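Local coordinates for uncharacterized protein (Bacteroides thetaiotaomicron, PDB 4QNI) that is of unknown function but is probably an auxiliary nutrient-binding protein of two domains, at residues 28-34 with 328-333; 42-47 with 124-128. All blocks are in the same frame, centred on the assembly; numbering follows the deposited sequence.

Interaction 1 of 2, residues 28-34 with 328-333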
ATOM      1  N   TYR A  28      21.996  -2.200  15.979  1.00 38.77           N
ATOM      2  CA  TYR A  28      22.958  -3.222  16.347  1.00 38.74           C
ATOM      3  C   TYR A  28      24.260  -2.544  16.702  1.00 41.68           C
ATOM      4  O   TYR A  28      24.820  -1.778  15.914  1.00 42.12           O
ATOM      5  CB  TYR A  28      23.104  -4.257  15.206  1.00 41.38           C
ATOM      6  CG  TYR A  28      21.933  -5.217  15.142  1.00 44.33           C
ATOM      7  CD1 TYR A  28      21.966  -6.437  15.820  1.00 47.81           C
ATOM      8  CD2 TYR A  28      20.777  -4.899  14.422  1.00 44.06           C
ATOM      9  CE1 TYR A  28      20.881  -7.317  15.785  1.00 50.42           C
ATOM     10  CE2 TYR A  28      19.694  -5.779  14.366  1.00 44.60           C
ATOM     11  CZ  TYR A  28      19.741  -6.977  15.067  1.00 58.88           C
ATOM     12  OH  TYR A  28      18.683  -7.863  15.040  1.00 68.44           O
ATOM     13  N   VAL A  29      24.699  -2.786  17.929  1.00 37.09           N
ATOM     14  CA  VAL A  29      25.874  -2.173  18.550  1.00 36.52           C
ATOM     15  C   VAL A  29      26.836  -3.299  18.979  1.00 38.85           C
ATOM     16  O   VAL A  29      26.383  -4.224  19.640  1.00 37.13           O
ATOM     17  CB  VAL A  29      25.469  -1.285  19.779  1.00 38.20           C
ATOM     18  CG1 VAL A  29      26.660  -0.496  20.302  1.00 38.57           C
ATOM     19  CG2 VAL A  29      24.291  -0.366  19.475  1.00 37.21           C
ATOM     20  N   PRO A  30      28.139  -3.281  18.637  1.00 36.40           N
ATOM     21  CA  PRO A  30      29.002  -4.387  19.095  1.00 36.84           C
ATOM     22  C   PRO A  30      29.022  -4.409  20.613  1.00 39.85           C
ATOM     23  O   PRO A  30      29.016  -3.339  21.214  1.00 38.09           O
ATOM     24  CB  PRO A  30      30.384  -4.077  18.492  1.00 39.57           C
ATOM     25  CG  PRO A  30      30.329  -2.703  18.053  1.00 44.68           C
ATOM     26  CD  PRO A  30      28.891  -2.285  17.852  1.00 38.93           C
ATOM     27  N   TYR A  31      28.953  -5.617  21.230  1.00 35.89           N
ATOM     28  CA  TYR A  31      28.954  -5.748  22.688  1.00 34.69           C
ATOM     29  C   TYR A  31      30.220  -5.079  23.237  1.00 41.10           C
ATOM     30  O   TYR A  31      30.150  -4.332  24.209  1.00 42.37           O
ATOM     31  CB  TYR A  31      28.825  -7.206  23.107  1.00 33.15           C
ATOM     32  CG  TYR A  31      29.045  -7.419  24.586  1.00 33.19           C
ATOM     33  CD1 TYR A  31      28.033  -7.160  25.508  1.00 33.49           C
ATOM     34  CD2 TYR A  31      30.268  -7.891  25.069  1.00 33.86           C
ATOM     35  CE1 TYR A  31      28.237  -7.340  26.878  1.00 31.05           C
ATOM     36  CE2 TYR A  31      30.479  -8.078  26.432  1.00 34.64           C
ATOM     37  CZ  TYR A  31      29.458  -7.806  27.333  1.00 37.93           C
ATOM     38  OH  TYR A  31      29.643  -8.013  28.680  1.00 36.87           O
ATOM     39  N   SER A  32      31.341  -5.292  22.552  1.00 37.63           N
ATOM     40  CA  SER A  32      32.623  -4.679  22.826  1.00 39.58           C
ATOM     41  C   SER A  32      33.119  -3.939  21.586  1.00 45.37           C
ATOM     42  O   SER A  32      33.153  -4.501  20.497  1.00 44.32           O
ATOM     43  CB  SER A  32      33.656  -5.723  23.262  1.00 42.36           C
ATOM     44  OG  SER A  32      33.367  -6.267  24.533  1.00 46.83           O
ATOM     45  N   ARG A  33      33.486  -2.685  21.751  1.00 47.05           N
ATOM     46  CA  ARG A  33      34.092  -1.890  20.689  1.00 49.44           C
ATOM     47  C   ARG A  33      35.606  -2.100  20.729  1.00 58.06           C
ATOM     48  O   ARG A  33      36.254  -1.854  21.754  1.00 58.25           O
ATOM     49  CB  ARG A  33      33.733  -0.396  20.839  1.00 49.50           C
ATOM     50  CG  ARG A  33      34.282   0.489  19.725  1.00 49.46           C
ATOM     51  CD  ARG A  33      33.637   0.180  18.384  1.00 37.90           C
ATOM     52  NE  ARG A  33      32.232   0.589  18.338  1.00 43.41           N
ATOM     53  CZ  ARG A  33      31.461   0.469  17.264  1.00 62.36           C
ATOM     54  NH1 ARG A  33      31.922  -0.134  16.169  1.00 53.43           N
ATOM     55  NH2 ARG A  33      30.207   0.900  17.290  1.00 50.99           N
ATOM     56  N   HIS A  34      36.162  -2.582  19.633  1.00 58.00           N
ATOM     57  CA  HIS A  34      37.602  -2.790  19.539  1.00 60.71           C
ATOM     58  C   HIS A  34      38.071  -2.488  18.144  1.00 64.81           C
ATOM     59  O   HIS A  34      37.248  -2.280  17.252  1.00 61.66           O
ATOM     60  CB  HIS A  34      38.084  -4.201  19.994  1.00 62.73           C
ATOM     61  CG  HIS A  34      37.173  -5.330  19.669  1.00 65.69           C
ATOM     62  ND1 HIS A  34      36.674  -5.514  18.391  1.00 67.65           N
ATOM     63  CD2 HIS A  34      36.667  -6.284  20.486  1.00 67.09           C
ATOM     64  CE1 HIS A  34      35.838  -6.536  18.483  1.00 66.21           C
ATOM     65  NE2 HIS A  34      35.813  -7.040  19.722  1.00 66.16           N
ATOM     66  N   ASP A 328      32.896  -4.171  12.064  1.00 94.60           N
ATOM     67  CA  ASP A 328      31.814  -3.903  13.025  1.00 92.21           C
ATOM     68  C   ASP A 328      30.723  -3.052  12.319  1.00 93.85           C
ATOM     69  O   ASP A 328      29.545  -3.149  12.661  1.00 92.78           O
ATOM     70  CB  ASP A 328      32.358  -3.196  14.304  1.00 93.71           C
ATOM     71  CG  ASP A 328      33.021  -4.072  15.376  1.00101.14           C
ATOM     72  OD1 ASP A 328      32.664  -5.271  15.477  1.00100.66           O
ATOM     73  OD2 ASP A 328      33.823  -3.529  16.183  1.00105.36           O
ATOM     74  N   GLN A 329      31.125  -2.261  11.302  1.00 89.54           N
ATOM     75  CA  GLN A 329      30.230  -1.413  10.517  1.00 88.52           C
ATOM     76  C   GLN A 329      29.813  -2.069   9.183  1.00 89.82           C
ATOM     77  O   GLN A 329      28.765  -1.704   8.631  1.00 90.00           O
ATOM     78  CB  GLN A 329      30.891  -0.055  10.240  1.00 91.14           C
ATOM     79  CG  GLN A 329      30.871   0.893  11.428  1.00103.82           C
ATOM     80  CD  GLN A 329      30.914   2.329  10.965  1.00120.09           C
ATOM     81  OE1 GLN A 329      29.883   2.945  10.664  1.00110.04           O
ATOM     82  NE2 GLN A 329      32.113   2.891  10.883  1.00115.14           N
ATOM     83  N   ALA A 330      30.617  -3.043   8.682  1.00 82.96           N
ATOM     84  CA  ALA A 330      30.415  -3.747   7.404  1.00 81.52           C
ATOM     85  C   ALA A 330      29.171  -4.662   7.355  1.00 77.96           C
ATOM     86  O   ALA A 330      28.760  -5.033   6.245  1.00 78.90           O
ATOM     87  CB  ALA A 330      31.651  -4.572   7.066  1.00 83.31           C
ATOM     88  N   ILE A 331      28.583  -5.025   8.529  1.00 66.25           N
ATOM     89  CA  ILE A 331      27.441  -5.947   8.626  1.00 61.97           C
ATOM     90  C   ILE A 331      26.185  -5.377   8.030  1.00 63.70           C
ATOM     91  O   ILE A 331      25.776  -4.273   8.382  1.00 63.99           O
ATOM     92  CB  ILE A 331      27.150  -6.442  10.067  1.00 61.81           C
ATOM     93  CG1 ILE A 331      28.400  -7.056  10.695  1.00 62.26           C
ATOM     94  CG2 ILE A 331      25.988  -7.454  10.070  1.00 58.82           C
ATOM     95  CD1 ILE A 331      28.592  -6.742  12.120  1.00 68.97           C
ATOM     96  N   GLU A 332      25.528  -6.190   7.186  1.00 60.12           N
ATOM     97  CA  GLU A 332      24.238  -5.874   6.573  1.00 60.00           C
ATOM     98  C   GLU A 332      23.158  -6.540   7.413  1.00 62.33           C
ATOM     99  O   GLU A 332      22.682  -7.634   7.090  1.00 63.57           O
ATOM    100  CB  GLU A 332      24.185  -6.305   5.095  1.00 62.89           C
ATOM    101  CG  GLU A 332      25.055  -5.451   4.193  1.00 74.34           C
ATOM    102  CD  GLU A 332      24.923  -5.684   2.698  1.00 96.02           C
ATOM    103  OE1 GLU A 332      24.358  -6.728   2.294  1.00 88.28           O
ATOM    104  OE2 GLU A 332      25.391  -4.811   1.929  1.00 86.25           O
ATOM    105  N   TRP A 333      22.817  -5.890   8.534  1.00 56.11           N
ATOM    106  CA  TRP A 333      21.817  -6.360   9.500  1.00 52.74           C
ATOM    107  C   TRP A 333      20.420  -6.490   8.884  1.00 73.09           C
ATOM    108  O   TRP A 333      20.058  -5.638   8.033  1.00 79.47           O
ATOM    109  CB  TRP A 333      21.773  -5.419  10.717  1.00 49.24           C
ATOM    110  CG  TRP A 333      22.994  -5.529  11.566  1.00 48.78           C
ATOM    111  CD1 TRP A 333      24.017  -4.635  11.648  1.00 51.71           C
ATOM    112  CD2 TRP A 333      23.384  -6.668  12.361  1.00 48.02           C
ATOM    113  NE1 TRP A 333      24.994  -5.110  12.503  1.00 50.80           N
ATOM    114  CE2 TRP A 333      24.635  -6.360  12.946  1.00 51.06           C
ATOM    115  CE3 TRP A 333      22.800  -7.926  12.629  1.00 48.84           C
ATOM    116  CZ2 TRP A 333      25.306  -7.252  13.788  1.00 49.48           C
ATOM    117  CZ3 TRP A 333      23.470  -8.812  13.465  1.00 49.58           C
ATOM    118  CH2 TRP A 333      24.690  -8.457  14.063  1.00 49.98           C
ATOM    119  OXT TRP A 333      19.713  -7.461   9.248  1.00 86.05           O
TER

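Interaction 2 of 2, residues 42-47 with 124-128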
ATOM      1  N   GLU A  42      36.698   1.173  23.891  1.00 59.27           N
ATOM      2  CA  GLU A  42      35.818   1.983  24.736  1.00 57.52           C
ATOM      3  C   GLU A  42      35.934   1.704  26.237  1.00 64.80           C
ATOM      4  O   GLU A  42      35.035   2.090  26.997  1.00 64.73           O
ATOM      5  CB  GLU A  42      34.368   1.863  24.268  1.00 55.76           C
ATOM      6  CG  GLU A  42      34.051   2.816  23.132  1.00 62.66           C
ATOM      7  CD  GLU A  42      34.124   4.308  23.415  1.00 79.71           C
ATOM      8  OE1 GLU A  42      33.873   4.728  24.571  1.00 69.50           O
ATOM      9  OE2 GLU A  42      34.415   5.063  22.459  1.00 78.48           O
ATOM     10  N   GLY A  43      37.071   1.146  26.653  1.00 63.57           N
ATOM     11  CA  GLY A  43      37.371   0.889  28.059  1.00 64.42           C
ATOM     12  C   GLY A  43      37.361  -0.559  28.509  1.00 68.35           C
ATOM     13  O   GLY A  43      37.626  -0.837  29.685  1.00 70.29           O
ATOM     14  N   GLY A  44      37.050  -1.474  27.594  1.00 60.90           N
ATOM     15  CA  GLY A  44      37.028  -2.890  27.908  1.00 58.58           C
ATOM     16  C   GLY A  44      35.814  -3.631  27.396  1.00 58.15           C
ATOM     17  O   GLY A  44      35.021  -3.124  26.605  1.00 56.61           O
ATOM     18  N   GLU A  45      35.729  -4.868  27.832  1.00 52.47           N
ATOM     19  CA  GLU A  45      34.713  -5.888  27.599  1.00 48.80           C
ATOM     20  C   GLU A  45      33.338  -5.288  27.970  1.00 49.07           C
ATOM     21  O   GLU A  45      33.192  -4.696  29.044  1.00 49.92           O
ATOM     22  CB  GLU A  45      35.139  -7.072  28.499  1.00 50.27           C
ATOM     23  CG  GLU A  45      34.202  -8.227  28.686  1.00 56.98           C
ATOM     24  CD  GLU A  45      33.008  -8.021  29.597  1.00 60.29           C
ATOM     25  OE1 GLU A  45      33.112  -7.343  30.643  1.00 43.89           O
ATOM     26  OE2 GLU A  45      31.943  -8.558  29.240  1.00 54.42           O
ATOM     27  N   GLY A  46      32.386  -5.359  27.054  1.00 41.97           N
ATOM     28  CA  GLY A  46      31.048  -4.822  27.284  1.00 40.79           C
ATOM     29  C   GLY A  46      30.882  -3.318  27.180  1.00 44.38           C
ATOM     30  O   GLY A  46      29.780  -2.813  27.428  1.00 43.81           O
ATOM     31  N   ARG A  47      31.982  -2.584  26.855  1.00 40.46           N
ATOM     32  CA  ARG A  47      31.982  -1.142  26.655  1.00 40.20           C
ATOM     33  C   ARG A  47      31.981  -0.891  25.193  1.00 45.19           C
ATOM     34  O   ARG A  47      32.781  -1.465  24.452  1.00 46.64           O
ATOM     35  CB  ARG A  47      33.156  -0.434  27.342  1.00 39.46           C
ATOM     36  CG  ARG A  47      32.824   0.133  28.719  1.00 38.30           C
ATOM     37  CD  ARG A  47      32.248  -0.905  29.699  1.00 42.14           C
ATOM     38  NE  ARG A  47      33.129  -2.065  29.884  1.00 46.24           N
ATOM     39  CZ  ARG A  47      34.156  -2.108  30.730  1.00 59.67           C
ATOM     40  NH1 ARG A  47      34.433  -1.068  31.503  1.00 46.44           N
ATOM     41  NH2 ARG A  47      34.895  -3.202  30.829  1.00 52.16           N
ATOM     42  N   LYS A 124      27.171   6.203  24.214  1.00 36.74           N
ATOM     43  CA  LYS A 124      28.145   5.336  24.885  1.00 35.82           C
ATOM     44  C   LYS A 124      27.380   4.273  25.623  1.00 40.64           C
ATOM     45  O   LYS A 124      26.301   4.552  26.145  1.00 40.84           O
ATOM     46  CB  LYS A 124      29.099   6.097  25.805  1.00 38.85           C
ATOM     47  CG  LYS A 124      29.862   7.253  25.136  1.00 46.65           C
ATOM     48  CD  LYS A 124      30.897   6.806  24.097  1.00 53.16           C
ATOM     49  CE  LYS A 124      32.031   7.807  24.028  1.00 63.21           C
ATOM     50  NZ  LYS A 124      32.896   7.593  22.841  1.00 73.15           N
ATOM     51  N   PHE A 125      27.886   3.042  25.604  1.00 36.98           N
ATOM     52  CA  PHE A 125      27.187   1.928  26.205  1.00 36.46           C
ATOM     53  C   PHE A 125      28.072   1.099  27.106  1.00 42.88           C
ATOM     54  O   PHE A 125      29.258   0.899  26.839  1.00 40.31           O
ATOM     55  CB  PHE A 125      26.597   0.995  25.129  1.00 36.78           C
ATOM     56  CG  PHE A 125      25.520   1.603  24.281  1.00 37.06           C
ATOM     57  CD1 PHE A 125      24.207   1.662  24.733  1.00 37.07           C
ATOM     58  CD2 PHE A 125      25.804   2.072  23.000  1.00 38.25           C
ATOM     59  CE1 PHE A 125      23.200   2.195  23.931  1.00 36.72           C
ATOM     60  CE2 PHE A 125      24.791   2.609  22.196  1.00 39.24           C
ATOM     61  CZ  PHE A 125      23.508   2.703  22.681  1.00 36.82           C
ATOM     62  N   ASP A 126      27.439   0.576  28.165  1.00 41.01           N
ATOM     63  CA  ASP A 126      28.018  -0.338  29.128  1.00 40.68           C
ATOM     64  C   ASP A 126      27.021  -1.467  29.235  1.00 42.53           C
ATOM     65  O   ASP A 126      25.990  -1.326  29.902  1.00 41.37           O
ATOM     66  CB  ASP A 126      28.316   0.341  30.474  1.00 42.84           C
ATOM     67  CG  ASP A 126      29.138  -0.534  31.404  1.00 48.76           C
ATOM     68  OD1 ASP A 126      29.342  -1.724  31.078  1.00 48.18           O
ATOM     69  OD2 ASP A 126      29.592  -0.026  32.446  1.00 56.54           O
ATOM     70  N   PHE A 127      27.276  -2.537  28.465  1.00 36.80           N
ATOM     71  CA  PHE A 127      26.381  -3.674  28.355  1.00 34.90           C
ATOM     72  C   PHE A 127      26.701  -4.767  29.370  1.00 41.60           C
ATOM     73  O   PHE A 127      26.012  -5.782  29.410  1.00 42.31           O
ATOM     74  CB  PHE A 127      26.422  -4.233  26.941  1.00 35.65           C
ATOM     75  CG  PHE A 127      25.989  -3.335  25.790  1.00 36.53           C
ATOM     76  CD1 PHE A 127      24.731  -2.731  25.790  1.00 38.15           C
ATOM     77  CD2 PHE A 127      26.787  -3.197  24.651  1.00 37.30           C
ATOM     78  CE1 PHE A 127      24.311  -1.951  24.705  1.00 38.97           C
ATOM     79  CE2 PHE A 127      26.357  -2.429  23.560  1.00 40.13           C
ATOM     80  CZ  PHE A 127      25.115  -1.830  23.584  1.00 38.05           C
ATOM     81  N   ARG A 128      27.718  -4.569  30.200  1.00 40.26           N
ATOM     82  CA  ARG A 128      28.079  -5.553  31.221  1.00 41.15           C
ATOM     83  C   ARG A 128      26.879  -5.932  32.098  1.00 45.31           C
ATOM     84  O   ARG A 128      26.210  -5.070  32.673  1.00 45.65           O
ATOM     85  CB  ARG A 128      29.221  -5.027  32.081  1.00 39.99           C
ATOM     86  CG  ARG A 128      30.533  -5.077  31.316  1.00 44.01           C
ATOM     87  CD  ARG A 128      31.667  -4.518  32.121  1.00 40.42           C
ATOM     88  NE  ARG A 128      31.425  -3.141  32.542  1.00 47.72           N
ATOM     89  CZ  ARG A 128      32.128  -2.503  33.470  1.00 61.64           C
ATOM     90  NH1 ARG A 128      33.121  -3.120  34.101  1.00 55.24           N
ATOM     91  NH2 ARG A 128      31.853  -1.244  33.767  1.00 49.02           N
TER

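Interaction 1 of 2, residues 28-34 with 328-333
Tyr28 and Trp333 lie face on face in an offset stack. The Tyr28 ring and the six-membered ring of Trp333 have centroids 4.0 Å apart, and their planes differ by only 6°. The overlap runs on to the base of the tyrosine: Tyr28 CB sits over the face of the five-membered ring, 3.4 Å from its centroid, as a CH-pi contact. The indole thus covers both the tyrosine ring and its CB. In both residues CG is anti to the carbonyl carbon, which turns the two rings toward each other across the contact. Ile331 CG2 packs on the other face of the indole, so Trp333 is held between an aliphatic branch and a ring. With an alanine at Tyr28 the indole is likely to lose the ring it stacks on, and the C-terminal tryptophan to be held less firmly.

The second half of the contact gathers round Asp328, which is poorly ordered. Its carboxylate lies against the Pro30 ring, with Asp328 OD1 4.0 Å from Pro30 CB. Arg33 reaches it along a chain bent at chi2 and chi3, and Pro30 CG lies over a face of the guanidinium. Arg33 NH1 and Asp328 OD2 form a long salt bridge of 3.9 Å, with the guanidinium and carboxylate planes steeply inclined to each other. Arg33 NH2 is hydrogen-bonded instead to the backbone oxygen of Asn49. Phe166 and Phe168 of strand 160-168 add further aromatic contacts to the stacked pair. The C-terminal tail thus packs back on the end of strand 24-30, in the DUF4973 domain of the E-set clan.

Interaction 2 of 2, residues 42-47 with 124-128
Residues 42-47 end in a type II beta turn from Gly44 to Arg47, and Arg47 then pairs with Asp126 as an antiparallel non-hydrogen-bonded pair, CA to CA 4.7 Å. Just beyond it, Phe127 N gives a straight hydrogen bond of 2.7 Å to Gly46 O, in the carbonyl plane. Gly46 has positive phi, and a CB there would clash with Arg128 CG.

Arg47 and Asp126 point the same way from the sheet. The Arg47 chain bends at chi2 and chi3 and turns back on its own turn: NE and NH2 both donate to Glu45 O, with Arg47 NE 2.8 Å from it. The guanidinium of Arg128 lies flat on that of Arg47, centres 3.4 Å apart and planes at 3°. This is an arginine-arginine stack within a salt-bridge network, built where strand 47-56 meets strand 118-126 in a three-stranded antiparallel sheet.

Asp126 probably eases the like charges. Its CG is anti to the backbone N (chi1 -170°), which swings the carboxylate out to where Arg128 grips it side-on. Arg128 NE meets the syn lone pair of Asp126 OD1 at 2.9 Å, and Arg128 NH2 binds Asp126 OD2. Both bonds lie close to the guanidinium plane and are nearly straight, so they fix the rotation of Arg128. Asp126 OD1 also touches Arg47 CD at 3.3 Å, but it lies well out of the Arg47 guanidinium plane and gives only a long ion pair.

At the other end of the contact, Lys124 NZ donates to Glu42 OE2 at 3.0 Å, on the syn side but well out of the carboxylate plane. Glu42 shares this amine with Asp122, its strongest polar partner.

Overall arrangement
The two contacts lie side by side, their centres about 13 Å apart. Along the chain the order is 28-34, 42-47, 124-128 and 328-333, so interaction 2 is nested inside the loop closed by interaction 1. They are joined directly by the connection between strands 24-30 and 47-56. Tyr31 OH probably bonds to Glu45 OE2, and Ser32 OG to Gly46 N. Strand 24-30 belongs to a mixed sheet, while strands 47-56 and 118-126 belong to an antiparallel one. The connection therefore touches both the C-terminal tail, beyond strand 306-321 of the ten-stranded sheet, and the end of strand 118-126. The tail is thereby brought back against the part of the chain that the DUF4973 family covers.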